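Local coordinates for ribose ABC transporter, substrate binding protein (Conexibacter woesei, PDB 4KQ9) that probably binds a sugar, perhaps ribose, in the periplasm for uptake by an ABC transporter, at residues A120-D125 and K218-G223; T80-V85 and E100-L105; V108-A113 and T274-I279; M135-R140 and V164-T169; V11-G16 and L67-I72. The protein carries 1 engineered substitution. One frame throughout, in Å; residues are numbered along the deposited sequence.

Interaction 1 (A120-D125 and K218-G223). Engineered in segment 218-223: Met220 (natural residue Val).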
# COMPACT_ATOMS: atom_id res chain seq x y z
N ALA A 120 -0.39 -13.40 -7.61
CA ALA A 120 -1.04 -14.48 -8.34
C ALA A 120 -0.09 -15.20 -9.28
O ALA A 120 -0.10 -16.46 -9.31
CB ALA A 120 -2.27 -13.99 -9.02
N THR A 121 0.82 -14.45 -9.95
CA THR A 121 1.81 -15.04 -10.81
C THR A 121 2.86 -15.85 -10.08
O THR A 121 3.30 -16.93 -10.56
CB THR A 121 2.47 -13.94 -11.69
OG1 THR A 121 1.45 -13.25 -12.34
CG2 THR A 121 3.42 -14.52 -12.69
N TYR A 122 3.29 -15.36 -8.90
CA TYR A 122 4.19 -16.07 -8.09
C TYR A 122 3.61 -17.48 -7.81
O TYR A 122 4.36 -18.49 -7.87
CB TYR A 122 4.46 -15.33 -6.76
CG TYR A 122 5.46 -16.02 -5.92
CD1 TYR A 122 6.82 -15.81 -6.15
CD2 TYR A 122 5.07 -16.91 -4.93
CE1 TYR A 122 7.75 -16.42 -5.38
CE2 TYR A 122 6.00 -17.56 -4.16
CZ TYR A 122 7.35 -17.30 -4.41
OH TYR A 122 8.31 -17.92 -3.71
N ILE A 123 2.34 -17.50 -7.44
CA ILE A 123 1.67 -18.75 -7.03
C ILE A 123 1.50 -19.65 -8.26
O ILE A 123 1.88 -20.81 -8.24
CB ILE A 123 0.29 -18.47 -6.44
CG1 ILE A 123 0.45 -17.93 -5.00
CG2 ILE A 123 -0.55 -19.74 -6.38
CD1 ILE A 123 -0.81 -17.22 -4.51
N ALA A 124 0.96 -19.08 -9.33
CA ALA A 124 0.84 -19.78 -10.61
C ALA A 124 2.19 -20.42 -11.07
O ALA A 124 2.22 -21.59 -11.38
CB ALA A 124 0.22 -18.89 -11.66
N ASP A 125 3.30 -19.71 -11.02
CA ASP A 125 4.55 -20.30 -11.46
C ASP A 125 4.95 -21.50 -10.59
O ASP A 125 5.73 -22.33 -11.04
CB ASP A 125 5.69 -19.25 -11.51
CG ASP A 125 5.45 -18.20 -12.58
OD1 ASP A 125 4.60 -18.40 -13.47
OD2 ASP A 125 6.08 -17.13 -12.51
N LYS A 218 4.26 -26.03 3.05
CA LYS A 218 3.48 -26.94 2.21
C LYS A 218 2.33 -26.20 1.47
O LYS A 218 1.87 -26.57 0.38
CB LYS A 218 2.88 -28.02 3.10
CG LYS A 218 2.27 -29.17 2.30
CD LYS A 218 0.82 -28.92 1.94
N ILE A 219 1.79 -25.20 2.13
CA ILE A 219 0.80 -24.33 1.49
C ILE A 219 1.49 -23.02 1.27
O ILE A 219 2.06 -22.44 2.20
CB ILE A 219 -0.42 -24.12 2.41
CG1 ILE A 219 -1.21 -25.43 2.60
CG2 ILE A 219 -1.32 -23.05 1.85
CD1 ILE A 219 -2.23 -25.38 3.70
N MSE A 220 1.46 -22.51 0.06
CA MSE A 220 2.15 -21.23 -0.20
C MSE A 220 1.29 -20.06 0.26
O MSE A 220 0.18 -19.87 -0.21
CB MSE A 220 2.42 -21.02 -1.69
CG MSE A 220 3.50 -21.97 -2.20
SE MSE A 220 3.85 -21.34 -4.06
CE MSE A 220 2.21 -21.94 -4.75
N VAL A 221 1.81 -19.27 1.17
CA VAL A 221 1.07 -18.09 1.69
C VAL A 221 1.73 -16.80 1.18
O VAL A 221 2.95 -16.67 1.30
CB VAL A 221 1.20 -18.11 3.21
CG1 VAL A 221 0.74 -16.82 3.81
CG2 VAL A 221 0.47 -19.36 3.77
N VAL A 222 0.93 -15.88 0.63
CA VAL A 222 1.38 -14.62 0.06
C VAL A 222 0.54 -13.46 0.64
O VAL A 222 -0.70 -13.58 0.84
CB VAL A 222 1.36 -14.61 -1.49
CG1 VAL A 222 2.04 -15.87 -2.14
CG2 VAL A 222 -0.05 -14.52 -1.99
N GLY A 223 1.22 -12.37 0.90
CA GLY A 223 0.61 -11.16 1.55
C GLY A 223 1.21 -9.89 0.97
O GLY A 223 1.93 -9.96 -0.01
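Ile123 and Val222 form the close part of this contact. The CD1 methyl of Ile123 comes within 3.8 Å of Val222 CG2, and its CG1 lies 3.9 Å from Val222 CG1. The two branched side chains cross obliquely, and both methyls of Val222 meet Ile123. The other branch of Ile123, CG2, stands opposite its backbone N because CG1 sits beside that N (chi1 -76°). There it meets the CE methyl of Met220 at 3.9 Å. CE also lies 3.7 Å from the backbone oxygen Ile123 O. Met220 is an engineered replacement of a valine and is modelled as selenomethionine. The helix 120-125 runs nearly antiparallel to the strand 220-222, with axes 9.6 Å apart. In this bilobal fold of sugar-binding proteins, helix 112-126 covers one face of the four-stranded parallel sheet of the second lobe. Strand 220-222 is an outermost strand of that sheet, and Ala193 of the adjacent strand touches both Ile123 and Met220. The other side of the contact is looser. The selenium of Met220 approaches the Tyr122 ring 5.4 Å from its centroid, an oblique Met-aromatic contact. Val222 CG1 keeps 4.2 Å from Tyr122 CD2. Met220 is partly exposed, while Tyr122, Ile123 and Val222 are buried. The Tyr122 ring also meets Arg126 in a cation-pi contact.

Interaction 2 (T80-V85 and E100-L105)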
# COMPACT_ATOMS: atom_id res chain seq x y z
N THR A 80 -13.72 18.64 1.25
CA THR A 80 -12.60 19.39 1.75
C THR A 80 -11.43 19.49 0.72
O THR A 80 -10.90 20.54 0.47
CB THR A 80 -12.07 18.71 3.02
OG1 THR A 80 -13.18 18.23 3.80
CG2 THR A 80 -11.20 19.66 3.84
N ILE A 81 -11.04 18.38 0.13
CA ILE A 81 -9.88 18.45 -0.76
C ILE A 81 -10.31 19.23 -2.05
O ILE A 81 -9.61 20.10 -2.52
CB ILE A 81 -9.34 17.04 -1.02
CG1 ILE A 81 -8.76 16.52 0.30
CG2 ILE A 81 -8.31 17.10 -2.14
CD1 ILE A 81 -8.50 15.03 0.33
N LYS A 82 -11.50 18.94 -2.55
CA LYS A 82 -12.11 19.75 -3.62
C LYS A 82 -12.11 21.24 -3.25
O LYS A 82 -11.86 22.12 -4.09
CB LYS A 82 -13.52 19.27 -3.87
CG LYS A 82 -14.10 19.77 -5.17
CD LYS A 82 -15.31 18.96 -5.61
CE LYS A 82 -16.60 19.48 -5.00
NZ LYS A 82 -17.77 19.09 -5.84
N GLY A 83 -12.32 21.52 -1.97
CA GLY A 83 -12.30 22.88 -1.51
C GLY A 83 -10.94 23.50 -1.61
O GLY A 83 -10.83 24.67 -2.01
N ALA A 84 -9.89 22.74 -1.23
CA ALA A 84 -8.51 23.23 -1.32
C ALA A 84 -8.06 23.56 -2.79
O ALA A 84 -7.36 24.56 -3.04
CB ALA A 84 -7.56 22.20 -0.72
N VAL A 85 -8.47 22.71 -3.70
CA VAL A 85 -8.18 22.85 -5.11
C VAL A 85 -8.82 24.17 -5.62
O VAL A 85 -8.14 25.05 -6.12
CB VAL A 85 -8.76 21.67 -5.90
CG1 VAL A 85 -8.56 21.89 -7.39
CG2 VAL A 85 -8.11 20.34 -5.52
N GLU A 100 -13.66 10.12 -5.96
CA GLU A 100 -13.91 10.70 -7.25
C GLU A 100 -12.85 11.74 -7.52
O GLU A 100 -12.17 12.18 -6.59
CB GLU A 100 -15.30 11.36 -7.27
CG GLU A 100 -15.38 12.66 -6.46
CD GLU A 100 -16.83 13.17 -6.25
OE1 GLU A 100 -17.64 12.43 -5.63
OE2 GLU A 100 -17.15 14.29 -6.71
N ASP A 101 -12.74 12.15 -8.78
CA ASP A 101 -11.71 13.12 -9.21
C ASP A 101 -12.12 14.46 -8.68
O ASP A 101 -13.21 14.91 -8.91
CB ASP A 101 -11.60 13.14 -10.74
CG ASP A 101 -10.43 14.02 -11.28
OD1 ASP A 101 -9.78 14.81 -10.55
OD2 ASP A 101 -10.18 13.95 -12.51
N VAL A 102 -11.24 15.13 -7.96
CA VAL A 102 -11.53 16.48 -7.56
C VAL A 102 -10.55 17.52 -8.14
O VAL A 102 -10.40 18.59 -7.56
CB VAL A 102 -11.60 16.59 -6.00
CG1 VAL A 102 -12.62 15.59 -5.45
CG2 VAL A 102 -10.25 16.35 -5.36
N GLY A 103 -9.84 17.24 -9.24
CA GLY A 103 -8.93 18.27 -9.78
C GLY A 103 -7.56 18.34 -9.09
O GLY A 103 -6.79 19.33 -9.22
N GLN A 104 -7.23 17.29 -8.37
CA GLN A 104 -5.87 17.14 -7.87
C GLN A 104 -4.87 17.20 -9.00
O GLN A 104 -5.12 16.76 -10.15
CB GLN A 104 -5.72 15.87 -7.03
CG GLN A 104 -5.70 14.54 -7.76
CD GLN A 104 -7.09 14.06 -8.11
OE1 GLN A 104 -8.07 14.66 -7.68
NE2 GLN A 104 -7.19 12.97 -8.88
N LEU A 105 -3.72 17.72 -8.66
CA LEU A 105 -2.54 17.69 -9.52
C LEU A 105 -2.07 16.28 -9.88
O LEU A 105 -1.75 16.02 -11.06
CB LEU A 105 -1.41 18.45 -8.82
CG LEU A 105 -0.16 18.79 -9.61
CD1 LEU A 105 -0.47 19.93 -10.57
CD2 LEU A 105 1.00 19.14 -8.65
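Val85 packs mainly on backbone oxygens instead of side chains. Its CG2 methyl lies 3.5 Å from Val102 O, and its CG1 lies 3.6 Å from Gly103 O. Gly103 has a positive phi (82°), and a side chain there would run into both the preceding carbonyl and Val85. An alanine in place of Val85 would remove both methyls and would probably open a gap between the helix and the carbonyls of Val102 and Gly103. The apolar partner from the loop is Val102. Its CG2 meets Ile81 CG2 at 3.8 Å, the two side chains crossing at about a right angle. Its CB rests on Lys82 CB at 3.9 Å. The lysine chain then leads away from Val102, and its NZ stops 4.9 Å from Glu100 OE2, not in contact with it. No hydrogen bond joins helix and loop. The loop holds its own shape. Asp101 OD1 accepts from Gly103 N at 2.8 Å, forming an Asx turn. Gln104 folds back so that its OE1 accepts from Val102 N at 3.2 Å, with the donor in the carbonyl plane. Arg270 makes a salt bridge with Asp101 and bonds to Gln104 O. The loop 100-105 leads from strand 91-94 to strand 106-109. Helix 78-86 sets Ile81 and Val85 on Val91 of strand 91-94, and Thr80 and Ala84 on helix 49-61.

Interaction 3 (V108-A113 and T274-I279). With GOL (glycerol), chain B.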
# COMPACT_ATOMS: atom_id res chain seq x y z
N VAL A 108 -0.15 9.91 -6.37
CA VAL A 108 1.11 9.20 -6.29
C VAL A 108 0.84 8.02 -5.34
O VAL A 108 0.44 8.21 -4.18
CB VAL A 108 2.22 10.10 -5.71
CG1 VAL A 108 3.48 9.35 -5.38
CG2 VAL A 108 2.59 11.19 -6.69
N GLY A 109 1.10 6.80 -5.83
CA GLY A 109 0.93 5.65 -4.97
C GLY A 109 0.89 4.34 -5.76
O GLY A 109 1.00 4.32 -6.99
N SER A 110 0.92 3.23 -5.03
CA SER A 110 1.07 1.93 -5.68
C SER A 110 -0.09 1.65 -6.63
O SER A 110 -1.18 2.14 -6.43
CB SER A 110 1.11 0.76 -4.65
OG SER A 110 2.08 0.95 -3.71
N ASP A 111 0.20 0.81 -7.61
CA ASP A 111 -0.79 0.21 -8.48
C ASP A 111 -1.23 -1.11 -7.85
O ASP A 111 -0.52 -2.13 -7.94
CB ASP A 111 -0.11 -0.09 -9.81
CG ASP A 111 -1.05 -0.74 -10.84
OD1 ASP A 111 -2.21 -1.04 -10.52
OD2 ASP A 111 -0.56 -0.93 -11.98
N PHE A 112 -2.36 -1.05 -7.18
CA PHE A 112 -2.85 -2.17 -6.38
C PHE A 112 -3.13 -3.38 -7.30
O PHE A 112 -2.95 -4.50 -6.86
CB PHE A 112 -4.09 -1.80 -5.60
CG PHE A 112 -3.93 -0.66 -4.60
CD1 PHE A 112 -2.78 -0.47 -3.87
CD2 PHE A 112 -5.06 0.16 -4.31
CE1 PHE A 112 -2.66 0.56 -2.96
CE2 PHE A 112 -4.96 1.19 -3.37
CZ PHE A 112 -3.75 1.39 -2.69
N ALA A 113 -3.49 -3.16 -8.57
CA ALA A 113 -3.72 -4.26 -9.57
C ALA A 113 -2.47 -4.96 -9.91
O ALA A 113 -2.45 -6.18 -10.06
CB ALA A 113 -4.35 -3.70 -10.83
N THR A 274 4.08 4.19 -8.08
CA THR A 274 5.30 4.10 -7.36
C THR A 274 5.78 2.66 -7.34
O THR A 274 4.98 1.79 -7.45
CB THR A 274 5.10 4.68 -5.93
OG1 THR A 274 3.91 4.16 -5.32
CG2 THR A 274 4.91 6.21 -6.02
N PRO A 275 7.08 2.44 -7.21
CA PRO A 275 7.65 1.12 -7.23
C PRO A 275 7.15 0.22 -6.10
O PRO A 275 6.79 0.68 -5.04
CB PRO A 275 9.15 1.35 -7.10
CG PRO A 275 9.40 2.76 -7.06
CD PRO A 275 8.08 3.47 -6.97
N VAL A 276 7.00 -1.05 -6.42
CA VAL A 276 6.77 -2.10 -5.43
C VAL A 276 7.86 -3.15 -5.62
O VAL A 276 8.39 -3.26 -6.74
CB VAL A 276 5.38 -2.74 -5.57
CG1 VAL A 276 4.28 -1.73 -5.46
CG2 VAL A 276 5.21 -3.59 -6.83
N ILE A 277 8.21 -3.85 -4.55
CA ILE A 277 9.26 -4.85 -4.53
C ILE A 277 8.75 -6.13 -3.88
O ILE A 277 8.25 -6.07 -2.76
CB ILE A 277 10.51 -4.39 -3.78
CG1 ILE A 277 11.15 -3.22 -4.51
CG2 ILE A 277 11.53 -5.50 -3.80
CD1 ILE A 277 12.41 -2.65 -3.93
N GLU A 278 8.82 -7.23 -4.60
CA GLU A 278 8.50 -8.59 -4.11
C GLU A 278 9.67 -9.21 -3.36
O GLU A 278 10.85 -9.14 -3.82
CB GLU A 278 8.28 -9.54 -5.29
CG GLU A 278 7.22 -9.12 -6.25
CD GLU A 278 7.21 -9.98 -7.53
OE1 GLU A 278 7.03 -11.23 -7.46
OE2 GLU A 278 7.36 -9.40 -8.63
N ILE A 279 9.35 -9.90 -2.26
CA ILE A 279 10.33 -10.47 -1.38
C ILE A 279 9.89 -11.91 -1.19
O ILE A 279 8.80 -12.11 -0.69
CB ILE A 279 10.25 -9.76 -0.03
CG1 ILE A 279 10.36 -8.26 -0.23
CG2 ILE A 279 11.34 -10.26 0.90
CD1 ILE A 279 10.58 -7.55 1.06
C1 GOL B . 5.43 0.61 -10.51
O1 GOL B . 5.91 0.90 -11.83
C2 GOL B . 4.33 -0.46 -10.48
O2 GOL B . 3.21 -0.07 -11.26
C3 GOL B . 3.75 -0.64 -9.08
O3 GOL B . 3.10 0.52 -8.56
O HOH W 1 4.54 1.87 -4.10
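Thr274 and Gly109 share the one direct hydrogen bond between the segments, Thr274 N to Gly109 O at 3.3 Å. The donor stands above the carbonyl plane, not on a lone pair. Arg271 also bonds to Gly109 O, and to Ser110 O. Water adds a second link. One molecule accepts from Ser110 OG and Thr274 OG1 and donates to Pro275 O, each bond 2.7 Å long. Ser110 OG has a further partner in Gln245. Glycerol, probably from the crystallisation liquor, bridges the same segments. Its O3 accepts from Asp111 N at 3.1 Å and donates to Thr274 O in a very short bond of 2.5 Å. Apolar contacts are few. Thr274 CG2 touches Val108 CG1 at 3.5 Å, crossing it at about a right angle. Val276 CG1 lies 3.8 Å from glycerol C3. Thr274 has chi1 of 47°, which sets OG1 between the backbone N and the carbonyl carbon and turns CG2 to Val108. A valine in place of Thr274 would lack OG1 and would probably leave the water without one of its two donors. Asp111 is the N-cap of helix 112-126, with a weak bond from Ala113 N to its OD1. Both segments appear to belong to the crossovers between the lobes, as in type I periplasmic binding proteins. Beyond the one direct bond, a water and the glycerol supply further bridges, and much of the polar contact between these segments is relayed.

Interaction 4 (M135-R140 and V164-T169)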
# COMPACT_ATOMS: atom_id res chain seq x y z
N MSE A 135 -8.55 -17.43 -1.43
CA MSE A 135 -8.30 -16.00 -1.27
C MSE A 135 -8.97 -15.56 -0.02
O MSE A 135 -10.19 -15.79 0.16
CB MSE A 135 -8.83 -15.26 -2.53
CG MSE A 135 -7.99 -15.62 -3.73
SE MSE A 135 -8.67 -14.59 -5.32
CE MSE A 135 -8.35 -12.71 -4.69
N VAL A 136 -8.19 -14.92 0.84
CA VAL A 136 -8.68 -14.29 2.06
C VAL A 136 -8.50 -12.79 1.91
O VAL A 136 -7.40 -12.22 2.17
CB VAL A 136 -7.99 -14.85 3.32
CG1 VAL A 136 -8.39 -14.09 4.62
CG2 VAL A 136 -8.26 -16.36 3.48
N ASN A 137 -9.57 -12.16 1.52
CA ASN A 137 -9.56 -10.74 1.20
C ASN A 137 -9.85 -10.01 2.46
O ASN A 137 -10.37 -10.61 3.38
CB ASN A 137 -10.58 -10.40 0.12
CG ASN A 137 -10.33 -11.08 -1.22
OD1 ASN A 137 -9.50 -10.63 -2.04
ND2 ASN A 137 -11.10 -12.13 -1.48
N GLY A 138 -9.44 -8.73 2.56
CA GLY A 138 -9.74 -7.89 3.74
C GLY A 138 -11.17 -7.32 3.52
O GLY A 138 -12.06 -8.03 3.01
N THR A 139 -11.39 -6.06 3.90
CA THR A 139 -12.74 -5.38 3.85
C THR A 139 -13.37 -5.18 2.50
O THR A 139 -12.80 -4.61 1.54
CB THR A 139 -12.63 -4.01 4.57
OG1 THR A 139 -12.06 -4.21 5.84
CG2 THR A 139 -14.00 -3.36 4.75
N ARG A 140 -14.59 -5.69 2.35
CA ARG A 140 -15.29 -5.69 1.06
C ARG A 140 -15.44 -4.23 0.58
O ARG A 140 -15.70 -3.36 1.38
CB ARG A 140 -16.64 -6.40 1.26
CG ARG A 140 -17.44 -6.70 0.01
CD ARG A 140 -18.34 -7.92 0.25
NE ARG A 140 -18.35 -8.80 -0.92
CZ ARG A 140 -18.66 -10.08 -0.86
NH1 ARG A 140 -18.65 -10.79 -1.97
NH2 ARG A 140 -19.00 -10.66 0.29
N VAL A 164 -10.82 -22.10 -4.88
CA VAL A 164 -11.79 -22.94 -4.18
C VAL A 164 -12.55 -22.23 -3.10
O VAL A 164 -13.58 -22.72 -2.69
CB VAL A 164 -11.17 -24.20 -3.56
CG1 VAL A 164 -10.79 -25.17 -4.67
CG2 VAL A 164 -9.95 -23.90 -2.71
N ASP A 165 -12.03 -21.10 -2.61
CA ASP A 165 -12.70 -20.29 -1.62
C ASP A 165 -12.16 -18.87 -1.85
O ASP A 165 -11.00 -18.67 -2.16
CB ASP A 165 -12.38 -20.78 -0.19
CG ASP A 165 -13.58 -21.42 0.56
OD1 ASP A 165 -14.81 -21.11 0.29
OD2 ASP A 165 -13.31 -22.27 1.44
N ASP A 166 -13.04 -17.91 -1.76
CA ASP A 166 -12.74 -16.55 -2.12
C ASP A 166 -13.61 -15.78 -1.19
O ASP A 166 -14.73 -15.50 -1.61
CB ASP A 166 -13.14 -16.30 -3.60
CG ASP A 166 -12.84 -14.85 -4.09
OD1 ASP A 166 -12.49 -13.98 -3.25
OD2 ASP A 166 -12.90 -14.60 -5.31
N VAL A 167 -13.09 -15.43 -0.00
CA VAL A 167 -13.81 -14.84 1.10
C VAL A 167 -13.31 -13.44 1.51
O VAL A 167 -12.18 -13.05 1.22
CB VAL A 167 -13.77 -15.70 2.35
CG1 VAL A 167 -14.33 -17.12 2.08
CG2 VAL A 167 -12.39 -15.75 2.95
N TYR A 168 -14.23 -12.66 2.09
CA TYR A 168 -13.95 -11.25 2.50
C TYR A 168 -14.01 -11.34 3.97
O TYR A 168 -14.64 -12.24 4.47
CB TYR A 168 -14.95 -10.29 1.91
CG TYR A 168 -14.71 -10.02 0.49
CD1 TYR A 168 -15.23 -10.85 -0.51
CD2 TYR A 168 -13.96 -8.94 0.11
CE1 TYR A 168 -14.98 -10.59 -1.85
CE2 TYR A 168 -13.74 -8.65 -1.20
CZ TYR A 168 -14.27 -9.47 -2.18
OH TYR A 168 -14.00 -9.20 -3.47
N THR A 169 -13.27 -10.51 4.69
CA THR A 169 -13.16 -10.58 6.14
C THR A 169 -13.51 -9.16 6.69
O THR A 169 -13.67 -8.23 5.90
CB THR A 169 -11.71 -10.93 6.64
OG1 THR A 169 -10.73 -10.12 5.97
CG2 THR A 169 -11.32 -12.39 6.39
O HOH W 2 -15.66 -7.37 4.28
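Tyr168 is sandwiched between Arg140 and Asn137. The guanidinium of Arg140 lies nearly flat on one ring face, planes 21° apart and centres 4.2 Å apart, with CZ close to Tyr168 CD1. Arg140 was modelled in two conformers, and the stack is described for one of them. Over the opposite face, Asn137 CB makes a CH-pi contact 4.1 Å from the ring centroid. Gly138 O lies at the ring edge. The CG of Asn137 is anti to its own carbonyl carbon (chi1 -62°), which sends the amide toward the other strand. There ND2 donates to Val167 O at 3.1 Å, from above the carbonyl plane, and weakly to Asp166 OD1. Val167 O also accepts Asn137 N at 2.8 Å, so two donors of one residue grip it. The segments continue neighbouring parallel strands, 132-136 and 162-167, of a beta-alpha-beta unit whose helix is 143-159. Met135 pairs with Asp166, and Val136 with Val167. Met135 N bonds to Asp165 O, and Val167 N to Met135 O at 2.9 Å. Two more bonds follow along the chain. Thr169 OG1 donates to a lone pair of Asn137 O at 2.7 Å, and Thr169 N reaches Gly138 O at 3.2 Å. A water links Arg140 N to Thr169 O. Further out, helix 143-159 positions the polar ends. Its Arg153 makes a salt bridge with Asp166 and bonds to Tyr168 OH, which also bonds to Glu146.

Interaction 5 (V11-G16 and L67-I72)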
# COMPACT_ATOMS: atom_id res chain seq x y z
N VAL A 11 2.69 21.50 2.81
CA VAL A 11 2.22 20.75 3.92
C VAL A 11 1.76 19.36 3.49
O VAL A 11 1.04 19.25 2.50
CB VAL A 11 1.03 21.44 4.53
CG1 VAL A 11 0.47 20.60 5.65
CG2 VAL A 11 1.48 22.82 5.08
N TYR A 12 2.16 18.35 4.27
CA TYR A 12 1.63 16.99 4.22
C TYR A 12 0.71 16.66 5.39
O TYR A 12 1.20 16.52 6.54
CB TYR A 12 2.78 15.99 4.22
CG TYR A 12 2.41 14.54 4.15
CD1 TYR A 12 1.31 14.10 3.43
CD2 TYR A 12 3.25 13.59 4.68
CE1 TYR A 12 1.02 12.75 3.32
CE2 TYR A 12 2.96 12.25 4.59
CZ TYR A 12 1.85 11.85 3.89
OH TYR A 12 1.57 10.56 3.83
N SER A 13 -0.57 16.45 5.07
CA SER A 13 -1.59 15.97 5.94
C SER A 13 -1.72 14.47 5.89
O SER A 13 -2.16 13.89 4.86
CB SER A 13 -2.94 16.58 5.59
OG SER A 13 -3.98 15.72 6.07
N THR A 14 -1.31 13.85 7.02
CA THR A 14 -1.43 12.42 7.20
C THR A 14 -2.18 12.12 8.53
O THR A 14 -2.83 13.03 9.13
CB THR A 14 -0.08 11.72 6.99
OG1 THR A 14 -0.27 10.29 6.91
CG2 THR A 14 0.94 12.06 8.06
N PHE A 15 -2.19 10.85 8.91
CA PHE A 15 -2.91 10.40 10.09
C PHE A 15 -2.12 9.24 10.72
O PHE A 15 -1.15 8.72 10.11
CB PHE A 15 -4.35 10.01 9.75
CG PHE A 15 -4.45 8.88 8.76
CD1 PHE A 15 -4.48 7.54 9.21
CD2 PHE A 15 -4.47 9.13 7.39
CE1 PHE A 15 -4.57 6.51 8.31
CE2 PHE A 15 -4.53 8.08 6.49
CZ PHE A 15 -4.59 6.79 6.95
N GLY A 16 -2.50 8.89 11.95
CA GLY A 16 -1.91 7.73 12.62
C GLY A 16 -0.45 7.87 13.01
O GLY A 16 0.46 7.34 12.33
N LEU A 67 -0.19 21.33 -1.05
CA LEU A 67 -0.74 20.38 -0.10
C LEU A 67 -0.59 18.96 -0.64
O LEU A 67 -1.04 18.68 -1.76
CB LEU A 67 -2.22 20.62 0.08
CG LEU A 67 -3.04 19.79 1.09
CD1 LEU A 67 -2.50 19.83 2.51
CD2 LEU A 67 -4.48 20.25 1.11
N ILE A 68 -0.01 18.07 0.16
CA ILE A 68 -0.00 16.63 -0.09
C ILE A 68 -0.91 15.98 0.99
O ILE A 68 -0.87 16.38 2.15
CB ILE A 68 1.43 16.11 -0.03
CG1 ILE A 68 2.34 16.96 -0.93
CG2 ILE A 68 1.48 14.58 -0.27
CD1 ILE A 68 3.78 16.60 -0.84
N VAL A 69 -1.75 15.03 0.59
CA VAL A 69 -2.70 14.41 1.48
C VAL A 69 -2.67 12.91 1.31
O VAL A 69 -2.90 12.43 0.22
CB VAL A 69 -4.15 14.84 1.21
CG1 VAL A 69 -5.06 14.24 2.26
CG2 VAL A 69 -4.30 16.36 1.17
N SER A 70 -2.43 12.18 2.40
CA SER A 70 -2.81 10.74 2.48
C SER A 70 -4.18 10.65 3.21
O SER A 70 -4.23 10.88 4.42
CB SER A 70 -1.78 9.91 3.22
OG SER A 70 -0.49 9.99 2.59
N PRO A 71 -5.27 10.36 2.48
CA PRO A 71 -6.61 10.51 3.07
C PRO A 71 -7.04 9.32 3.92
O PRO A 71 -6.99 8.18 3.46
CB PRO A 71 -7.52 10.62 1.86
CG PRO A 71 -6.81 9.87 0.80
CD PRO A 71 -5.34 9.94 1.08
N ILE A 72 -7.42 9.59 5.16
CA ILE A 72 -7.96 8.55 6.03
C ILE A 72 -9.21 7.88 5.46
O ILE A 72 -9.39 6.69 5.62
CB ILE A 72 -8.24 9.04 7.46
CG1 ILE A 72 -8.72 7.84 8.31
CG2 ILE A 72 -9.30 10.13 7.49
CD1 ILE A 72 -8.53 8.08 9.79
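Tyr12 turns the edge of its ring to the neighbouring strand, with Ile68 O and Ser70 OG both in the ring plane. Thr14 CB of its own strand lies over one face. Phe15 takes Ile72 over one ring face, the Ile72 CB 3.9 Å from the Phe15 centroid in a CH-pi contact. Ser70 O lies at the edge of that ring, 3.5 Å from Phe15 CD2. The strands 9-15 and 66-69 are neighbours in the parallel six-stranded sheet of the first lobe, a Rossmann-like layout flanked by helices. Three backbone bonds join segments 11-16 and 67-72: Ile68 N to Val11 O at 2.8 Å, Ser13 N to Ile68 O, and Ser70 N to Ser13 O. Tyr12 and Ile68 share one face of the sheet. Val11, Ser13, Leu67 and Val69 share the other. Tyr12 CG is anti to the backbone N (chi1 -179°), and the ring reaches along the sheet, with Tyr12 CD1 3.7 Å from Ile68 CG2. The Tyr12 hydroxyl OH then meets Ser70 OG in a very short hydrogen bond of 2.5 Å. Ser70 OG is also bonded to Leu94 O, which ties this pair to the next strand. Gln52 of helix 49-61 bonds to Ser13 OG, Ser70 O and Ile72 N. Thr14 OG1 lies 4.0 Å from Ser70 CB, buried and without a hydrogen-bond partner in the model.

From the N terminus, interaction 5 comes first and pairs strands 9-15 and 66-69 of the first lobe, closing a loop through strand 39-45 and helix 49-61. Interaction 2 follows in series and sets helix 78-86 against the loop 100-105. The two touch, as Ile81 packs on Val69 and Ala84 on Leu67. Interaction 3 then opens at 108-113 and closes only when the chain returns at 274-279, joining what appear to be two crossovers between the lobes. The second-lobe contacts lie within that span. Interaction 1 ties helix 112-126 to strand 220-222, and interaction 4, inside it in turn, joins neighbouring strands of the same sheet. No two loops cross.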